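Local coordinates for motility protein B (Helicobacter pylori, PDB 3S0Y), which probably forms, with MotA, the stator of the flagellar motor and may fasten the torque-generating machinery to the cell wall through its periplasmic domain, at residues A[54-59]-A[164-169]; A[88-93]-A[135-140]. One frame throughout, in Å; residues are numbered along the deposited sequence. Where two conformers were deposited one is given.

Contact 1 (A[54-59]-A[164-169]); sequences LKLPSN and VEIFFS
The ring of Phe168 meets Leu54 at its edge: CB of Leu54 lies near the ring plane, 4.3 Å from CE2, while Ile85 also touches the phenylalanine. The carboxylate of Glu165 stands beside the Lys55 side chain, its OE2 3.8 Å from Lys55 CD. Both residues turn CG beside the backbone N (chi1 -51° for Lys55, -58° for Glu165) and then run extended, so the two side chains travel side by side in the same direction. Beneath them strands 51-56 and 164-169 pair antiparallel in the sheet of the OmpA-like domain. Leu54 and Ile166 exchange two backbone hydrogen bonds, both 2.8 Å N to O; Leu56 and Val164 exchange two more, of which Val164 N to Leu56 O is the more bent, at 148°. On the sheet face of Leu54, Leu56 and Ile166, Ile81 of helix 75-86 touches all three residues; in the conformer given, CD1 of Leu56 lies 3.9 Å from CD1 of Ile166, a contact that the second conformer leaves doubtful. On the other face Lys55 NZ and Glu165 OE2 are 4.2 Å apart, too far for a direct salt bridge, and one water links them. Their salt bridges go to Glu46 and Arg163 respectively, a chain of alternating charges that probably stabilises both ionised forms.

Contact 2 (A[88-93]-A[135-140]); sequences LPKRVH and PNQLSF
This is a surface contact at one end of the OmpA-like alpha/beta domain, where Gln137 reaches across to the loop that leads from helix 75-86 into strand 93-98. Segment 135-140 is a 3-10 turn running into strand 138-142, the neighbour of strand 93-98 in the sheet. Its backbone comes nearest at His93, with CA of His93 3.6 Å from Gln137 O, just where the two strands start to run parallel; backbone hydrogen bonds between Ile94 and both Gln137 and Ser139 carry the pairing on. The loop 88-93 is itself folded by a turn, Val92 N bonding to Pro89 O at 2.9 Å, and the Gln137 side chain lies against this bend. With CG beside its backbone N (chi1 -75°) and chi2 at 178°, the glutamine stretches out to cross the Lys90 side chain at an angle. At the start of strand 93-98, the His93 ring carries Arg91 O over the centre of one face. Asn136 and Phe140 face the second subunit, where Phe140 pairs antiparallel with a strand of that chain and continues the sheet across the interface. Along the aliphatic part of the glutamine, Gln137 CG packs 3.6 Å from Val92 O and 3.8 Å from Lys90 O.

Overall arrangement
From the N terminus, the chain passes through strands 31-36 and 43-48 before 54-59, the first half of contact 1. Helix 75-86 then leads to 88-93, which opens contact 2; strand 93-98 and helix 113-130 follow, and 135-140 closes this shorter loop. Only after helix 155-161 does 164-169 close contact 1, so contact 2 lies wholly within the larger loop. Contact 1 joins the N-terminal strands to the middle of the sheet, and contact 2 ties the start of strand 93-98 to strand 138-142, outermost within this chain. Their centres are 15 Å apart, yet they touch: Ser169 O lies 2.8 Å from His93 N, a probable hydrogen bond, and Phe168 packs on Leu88.

Contact 1 (A[54-59]-A[164-169])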
ATOM      1  N   LEU A  54       6.094   7.393   5.914  1.00 19.26           N
ATOM      2  CA  LEU A  54       5.813   8.112   7.155  1.00 19.92           C
ATOM      3  C   LEU A  54       4.715   7.351   7.896  1.00 19.29           C
ATOM      4  O   LEU A  54       3.615   7.178   7.375  1.00 19.14           O
ATOM      5  CB  LEU A  54       5.388   9.550   6.864  1.00 21.11           C
ATOM      6  CG  LEU A  54       5.130  10.433   8.073  1.00 22.04           C
ATOM      7  CD1 LEU A  54       6.433  10.600   8.937  1.00 22.62           C
ATOM      8  CD2 LEU A  54       4.549  11.827   7.661  1.00 21.54           C
ATOM      9  N   LYS A  55       5.027   6.870   9.095  1.00 19.19           N
ATOM     10  CA  LYS A  55       4.084   6.095   9.893  1.00 19.38           C
ATOM     11  C   LYS A  55       3.551   6.930  11.056  1.00 19.64           C
ATOM     12  O   LYS A  55       4.321   7.442  11.859  1.00 20.29           O
ATOM     13  CB  LYS A  55       4.729   4.824  10.440  1.00 20.61           C
ATOM     14  CG  LYS A  55       5.422   3.993   9.404  1.00 23.14           C
ATOM     15  CD  LYS A  55       5.854   2.672   9.993  1.00 26.94           C
ATOM     16  CE  LYS A  55       6.748   1.950   9.037  1.00 30.18           C
ATOM     17  NZ  LYS A  55       7.088   0.554   9.511  1.00 32.90           N
ATOM     18  N   LEU A  56       2.226   7.033  11.118  1.00 19.07           N
ATOM     19  CA  LEU A  56       1.511   7.857  12.072  1.00 20.05           C
ATOM     20  C   LEU A  56       0.644   6.980  12.967  1.00 19.14           C
ATOM     21  O   LEU A  56      -0.270   6.328  12.488  1.00 20.47           O
ATOM     22  CB  LEU A  56       0.598   8.828  11.335  1.00 20.46           C
ATOM     23  CG  LEU A  56       1.386   9.602  10.241  1.00 21.43           C
ATOM     24  CD1 LEU A  56       0.415  10.266   9.266  1.00 25.99           C
ATOM     25  CD2 LEU A  56       2.387  10.573  10.895  1.00 25.60           C
ATOM     26  N   PRO A  57       0.909   6.990  14.269  1.00 21.12           N
ATOM     27  CA  PRO A  57       0.020   6.274  15.177  1.00 20.42           C
ATOM     28  C   PRO A  57      -1.387   6.845  15.134  1.00 19.82           C
ATOM     29  O   PRO A  57      -1.586   8.022  14.869  1.00 19.84           O
ATOM     30  CB  PRO A  57       0.661   6.433  16.546  1.00 22.15           C
ATOM     31  CG  PRO A  57       1.862   7.293  16.374  1.00 24.58           C
ATOM     32  CD  PRO A  57       1.965   7.743  14.964  1.00 21.67           C
ATOM     33  N   SER A  58      -2.360   5.971  15.346  1.00 18.83           N
ATOM     34  CA  SER A  58      -3.777   6.312  15.254  1.00 18.94           C
ATOM     35  C   SER A  58      -4.145   7.606  15.934  1.00 20.20           C
ATOM     36  O   SER A  58      -4.915   8.415  15.396  1.00 20.86           O
ATOM     37  CB  SER A  58      -4.603   5.188  15.893  1.00 18.24           C
ATOM     38  OG  SER A  58      -6.002   5.477  15.797  1.00 20.97           O
ATOM     39  N   ASN A  59      -3.615   7.775  17.146  1.00 21.26           N
ATOM     40  CA  ASN A  59      -3.962   8.888  18.009  1.00 23.15           C
ATOM     41  C   ASN A  59      -3.478  10.258  17.529  1.00 23.51           C
ATOM     42  O   ASN A  59      -3.991  11.275  17.990  1.00 25.42           O
ATOM     43  CB  ASN A  59      -3.456   8.625  19.443  1.00 24.45           C
ATOM     44  CG  ASN A  59      -1.958   8.449  19.501  1.00 25.25           C
ATOM     45  OD1 ASN A  59      -1.401   7.447  19.000  1.00 23.48           O
ATOM     46  ND2 ASN A  59      -1.282   9.432  20.072  1.00 26.80           N
ATOM     47  N   VAL A 164      -1.804   5.005  10.268  1.00 15.57           N
ATOM     48  CA  VAL A 164      -1.870   5.312   8.838  1.00 16.70           C
ATOM     49  C   VAL A 164      -0.418   5.460   8.359  1.00 17.19           C
ATOM     50  O   VAL A 164       0.417   6.036   9.071  1.00 19.01           O
ATOM     51  CB  VAL A 164      -2.700   6.583   8.582  1.00 16.26           C
ATOM     52  CG1 VAL A 164      -2.614   7.047   7.083  1.00 17.55           C
ATOM     53  CG2 VAL A 164      -4.148   6.324   9.003  1.00 17.74           C
ATOM     54  N   GLU A 165      -0.107   4.888   7.203  1.00 17.29           N
ATOM     55  CA  GLU A 165       1.195   5.075   6.586  1.00 18.23           C
ATOM     56  C   GLU A 165       1.013   5.925   5.337  1.00 18.41           C
ATOM     57  O   GLU A 165       0.022   5.794   4.621  1.00 19.56           O
ATOM     58  CB  GLU A 165       1.872   3.741   6.260  1.00 18.49           C
ATOM     59  CG  GLU A 165       2.074   2.832   7.481  1.00 19.74           C
ATOM     60  CD  GLU A 165       2.844   1.566   7.159  1.00 25.03           C
ATOM     61  OE1 GLU A 165       3.169   1.343   5.962  1.00 27.28           O
ATOM     62  OE2 GLU A 165       3.116   0.791   8.097  1.00 24.91           O
ATOM     63  N   ILE A 166       1.942   6.840   5.132  1.00 17.18           N
ATOM     64  CA  ILE A 166       1.987   7.631   3.913  0.70 17.02           C
ATOM     65  C   ILE A 166       3.246   7.234   3.171  1.00 17.28           C
ATOM     66  O   ILE A 166       4.355   7.412   3.679  1.00 17.46           O
ATOM     67  CB  ILE A 166       1.959   9.120   4.198  0.70 18.02           C
ATOM     68  CG1 ILE A 166       0.637   9.455   4.927  0.70 19.47           C
ATOM     69  CG2 ILE A 166       2.066   9.910   2.880  0.70 18.09           C
ATOM     70  CD1 ILE A 166       0.528  10.869   5.406  0.70 20.40           C
ATOM     71  N   PHE A 167       3.045   6.633   2.002  1.00 15.97           N
ATOM     72  CA  PHE A 167       4.164   6.106   1.162  1.00 16.80           C
ATOM     73  C   PHE A 167       4.439   7.025  -0.027  1.00 16.44           C
ATOM     74  O   PHE A 167       3.522   7.380  -0.779  1.00 17.14           O
ATOM     75  CB  PHE A 167       3.837   4.711   0.707  1.00 16.58           C
ATOM     76  CG  PHE A 167       4.830   4.111  -0.232  1.00 18.53           C
ATOM     77  CD1 PHE A 167       6.129   3.861   0.158  1.00 24.96           C
ATOM     78  CD2 PHE A 167       4.440   3.736  -1.497  1.00 24.04           C
ATOM     79  CE1 PHE A 167       7.031   3.260  -0.738  1.00 25.03           C
ATOM     80  CE2 PHE A 167       5.318   3.130  -2.373  1.00 24.07           C
ATOM     81  CZ  PHE A 167       6.601   2.904  -1.997  1.00 24.84           C
ATOM     82  N   PHE A 168       5.699   7.429  -0.146  1.00 16.79           N
ATOM     83  CA  PHE A 168       6.176   8.365  -1.157  1.00 16.73           C
ATOM     84  C   PHE A 168       7.057   7.617  -2.141  1.00 18.21           C
ATOM     85  O   PHE A 168       8.006   6.964  -1.722  1.00 18.43           O
ATOM     86  CB  PHE A 168       7.054   9.427  -0.527  1.00 17.88           C
ATOM     87  CG  PHE A 168       6.369  10.250   0.487  1.00 17.24           C
ATOM     88  CD1 PHE A 168       5.944  11.529   0.187  1.00 23.21           C
ATOM     89  CD2 PHE A 168       6.171   9.773   1.756  1.00 17.34           C
ATOM     90  CE1 PHE A 168       5.316  12.291   1.137  1.00 21.02           C
ATOM     91  CE2 PHE A 168       5.557  10.543   2.708  1.00 18.99           C
ATOM     92  CZ  PHE A 168       5.119  11.797   2.387  1.00 20.28           C
ATOM     93  N   SER A 169       6.753   7.725  -3.424  1.00 19.04           N
ATOM     94  CA  SER A 169       7.456   6.961  -4.447  1.00 20.36           C
ATOM     95  C   SER A 169       7.321   7.635  -5.806  1.00 19.87           C
ATOM     96  O   SER A 169       6.714   8.700  -5.930  1.00 18.98           O
ATOM     97  CB  SER A 169       6.963   5.519  -4.512  1.00 20.90           C
ATOM     98  OG  SER A 169       5.646   5.408  -5.005  1.00 23.98           O
TER
HETATM   99  O   HOH W   1       5.192  -0.768   8.628  1.00 35.09           O

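Contact 2 (A[88-93]-A[135-140])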
ATOM      1  N   LEU A  88       7.584  18.673  -2.720  1.00 40.92           N
ATOM      2  CA  LEU A  88       8.048  17.606  -3.615  1.00 39.31           C
ATOM      3  C   LEU A  88       7.539  17.903  -5.024  1.00 39.32           C
ATOM      4  O   LEU A  88       6.501  18.576  -5.178  1.00 39.19           O
ATOM      5  CB  LEU A  88       7.548  16.234  -3.127  1.00 37.90           C
ATOM      6  CG  LEU A  88       7.859  15.882  -1.667  1.00 36.73           C
ATOM      7  CD1 LEU A  88       7.176  14.574  -1.227  1.00 33.46           C
ATOM      8  CD2 LEU A  88       9.361  15.803  -1.409  1.00 39.09           C
ATOM      9  N   PRO A  89       8.256  17.421  -6.066  1.00 38.75           N
ATOM     10  CA  PRO A  89       7.782  17.585  -7.449  1.00 38.65           C
ATOM     11  C   PRO A  89       6.571  16.732  -7.792  1.00 37.40           C
ATOM     12  O   PRO A  89       6.284  15.714  -7.129  1.00 36.34           O
ATOM     13  CB  PRO A  89       8.977  17.139  -8.297  1.00 39.23           C
ATOM     14  CG  PRO A  89       9.779  16.290  -7.414  1.00 39.34           C
ATOM     15  CD  PRO A  89       9.585  16.794  -6.016  1.00 39.10           C
ATOM     16  N   LYS A  90       5.891  17.110  -8.863  1.00 37.06           N
ATOM     17  CA  LYS A  90       4.647  16.453  -9.240  1.00 36.25           C
ATOM     18  C   LYS A  90       4.885  15.004  -9.688  1.00 33.94           C
ATOM     19  O   LYS A  90       3.933  14.216  -9.769  1.00 33.71           O
ATOM     20  CB  LYS A  90       3.917  17.282 -10.310  1.00 37.58           C
ATOM     21  CG  LYS A  90       3.556  18.690  -9.814  1.00 41.11           C
ATOM     22  CD  LYS A  90       3.215  19.649 -10.949  1.00 45.83           C
ATOM     23  CE  LYS A  90       3.231  21.100 -10.477  1.00 48.43           C
ATOM     24  NZ  LYS A  90       4.620  21.652 -10.411  1.00 51.40           N
ATOM     25  N   ARG A  91       6.153  14.674  -9.952  1.00 32.21           N
ATOM     26  CA  ARG A  91       6.639  13.294 -10.160  1.00 31.08           C
ATOM     27  C   ARG A  91       6.319  12.339  -9.011  1.00 27.76           C
ATOM     28  O   ARG A  91       6.157  11.134  -9.209  1.00 25.19           O
ATOM     29  CB  ARG A  91       8.181  13.276 -10.258  1.00 31.82           C
ATOM     30  CG  ARG A  91       8.688  13.155 -11.618  1.00 35.56           C
ATOM     31  CD  ARG A  91      10.149  12.811 -11.715  1.00 36.15           C
ATOM     32  NE  ARG A  91      11.142  13.474 -10.851  1.00 36.45           N
ATOM     33  CZ  ARG A  91      11.495  14.758 -10.875  1.00 39.26           C
ATOM     34  NH1 ARG A  91      10.834  15.650 -11.610  1.00 40.06           N
ATOM     35  NH2 ARG A  91      12.498  15.175 -10.094  1.00 39.49           N
ATOM     36  N   VAL A  92       6.334  12.874  -7.805  1.00 25.45           N
ATOM     37  CA  VAL A  92       6.171  12.048  -6.618  1.00 23.50           C
ATOM     38  C   VAL A  92       4.714  11.675  -6.395  1.00 22.12           C
ATOM     39  O   VAL A  92       3.833  12.534  -6.398  1.00 21.96           O
ATOM     40  CB  VAL A  92       6.698  12.747  -5.390  1.00 23.92           C
ATOM     41  CG1 VAL A  92       6.639  11.803  -4.173  1.00 22.54           C
ATOM     42  CG2 VAL A  92       8.130  13.210  -5.655  1.00 25.82           C
ATOM     43  N   HIS A  93       4.456  10.391  -6.179  1.00 21.17           N
ATOM     44  CA  HIS A  93       3.100   9.931  -5.858  1.00 20.63           C
ATOM     45  C   HIS A  93       3.025   9.590  -4.383  1.00 19.42           C
ATOM     46  O   HIS A  93       3.999   9.127  -3.787  1.00 17.93           O
ATOM     47  CB  HIS A  93       2.722   8.711  -6.689  1.00 22.18           C
ATOM     48  CG  HIS A  93       2.697   8.985  -8.169  1.00 26.42           C
ATOM     49  ND1 HIS A  93       3.317   8.168  -9.092  1.00 33.79           N
ATOM     50  CD2 HIS A  93       2.144   9.998  -8.877  1.00 32.44           C
ATOM     51  CE1 HIS A  93       3.135   8.659 -10.305  1.00 32.78           C
ATOM     52  NE2 HIS A  93       2.439   9.775 -10.203  1.00 35.08           N
ATOM     53  N   PRO A 135      -4.927  16.307  -5.952  1.00 21.21           N
ATOM     54  CA  PRO A 135      -5.500  14.949  -5.985  1.00 20.97           C
ATOM     55  C   PRO A 135      -4.822  14.021  -7.001  1.00 20.78           C
ATOM     56  O   PRO A 135      -4.796  12.799  -6.795  1.00 19.02           O
ATOM     57  CB  PRO A 135      -6.964  15.186  -6.357  1.00 22.11           C
ATOM     58  CG  PRO A 135      -7.233  16.607  -6.110  1.00 23.21           C
ATOM     59  CD  PRO A 135      -5.958  17.341  -6.151  1.00 22.35           C
ATOM     60  N   ASN A 136      -4.254  14.580  -8.070  1.00 22.06           N
ATOM     61  CA  ASN A 136      -3.565  13.761  -9.081  1.00 23.60           C
ATOM     62  C   ASN A 136      -2.264  13.120  -8.600  1.00 22.53           C
ATOM     63  O   ASN A 136      -1.692  12.275  -9.297  1.00 23.01           O
ATOM     64  CB  ASN A 136      -3.281  14.587 -10.360  1.00 26.07           C
ATOM     65  CG  ASN A 136      -4.535  15.193 -10.980  1.00 31.87           C
ATOM     66  OD1 ASN A 136      -5.636  14.637 -10.894  1.00 37.61           O
ATOM     67  ND2 ASN A 136      -4.365  16.346 -11.617  1.00 36.81           N
ATOM     68  N   GLN A 137      -1.804  13.482  -7.397  1.00 20.79           N
ATOM     69  CA  GLN A 137      -0.664  12.832  -6.773  1.00 20.27           C
ATOM     70  C   GLN A 137      -1.022  11.864  -5.639  1.00 19.32           C
ATOM     71  O   GLN A 137      -0.131  11.317  -5.008  1.00 19.31           O
ATOM     72  CB  GLN A 137       0.256  13.891  -6.189  1.00 20.75           C
ATOM     73  CG  GLN A 137       1.037  14.597  -7.265  1.00 24.02           C
ATOM     74  CD  GLN A 137       1.890  15.664  -6.661  1.00 27.08           C
ATOM     75  OE1 GLN A 137       2.944  15.386  -6.050  1.00 31.09           O
ATOM     76  NE2 GLN A 137       1.438  16.888  -6.784  1.00 25.30           N
ATOM     77  N   LEU A 138      -2.306  11.677  -5.378  1.00 18.99           N
ATOM     78  CA  LEU A 138      -2.758  10.933  -4.209  1.00 18.07           C
ATOM     79  C   LEU A 138      -3.616   9.750  -4.538  1.00 18.05           C
ATOM     80  O   LEU A 138      -4.373   9.756  -5.517  1.00 18.38           O
ATOM     81  CB  LEU A 138      -3.601  11.839  -3.314  1.00 18.96           C
ATOM     82  CG  LEU A 138      -2.832  12.834  -2.481  1.00 18.13           C
ATOM     83  CD1 LEU A 138      -3.800  13.958  -2.009  1.00 19.76           C
ATOM     84  CD2 LEU A 138      -2.135  12.183  -1.287  1.00 19.43           C
ATOM     85  N   SER A 139      -3.536   8.764  -3.652  1.00 15.37           N
ATOM     86  CA  SER A 139      -4.413   7.641  -3.671  1.00 14.95           C
ATOM     87  C   SER A 139      -4.522   7.135  -2.215  1.00 13.41           C
ATOM     88  O   SER A 139      -3.783   7.567  -1.351  1.00 14.13           O
ATOM     89  CB  SER A 139      -3.856   6.563  -4.604  1.00 14.02           C
ATOM     90  OG  SER A 139      -2.581   6.125  -4.225  1.00 16.96           O
ATOM     91  N   PHE A 140      -5.477   6.261  -1.958  1.00 13.98           N
ATOM     92  CA  PHE A 140      -5.613   5.625  -0.651  1.00 13.44           C
ATOM     93  C   PHE A 140      -5.739   4.104  -0.802  1.00 14.08           C
ATOM     94  O   PHE A 140      -6.238   3.586  -1.836  1.00 13.30           O
ATOM     95  CB  PHE A 140      -6.776   6.237   0.155  1.00 13.05           C
ATOM     96  CG  PHE A 140      -8.167   5.924  -0.390  1.00 15.72           C
ATOM     97  CD1 PHE A 140      -8.916   4.884   0.154  1.00 16.95           C
ATOM     98  CD2 PHE A 140      -8.717   6.658  -1.433  1.00 16.62           C
ATOM     99  CE1 PHE A 140     -10.189   4.577  -0.339  1.00 19.47           C
ATOM    100  CE2 PHE A 140     -10.014   6.352  -1.931  1.00 18.34           C
ATOM    101  CZ  PHE A 140     -10.735   5.310  -1.376  1.00 17.54           C
TER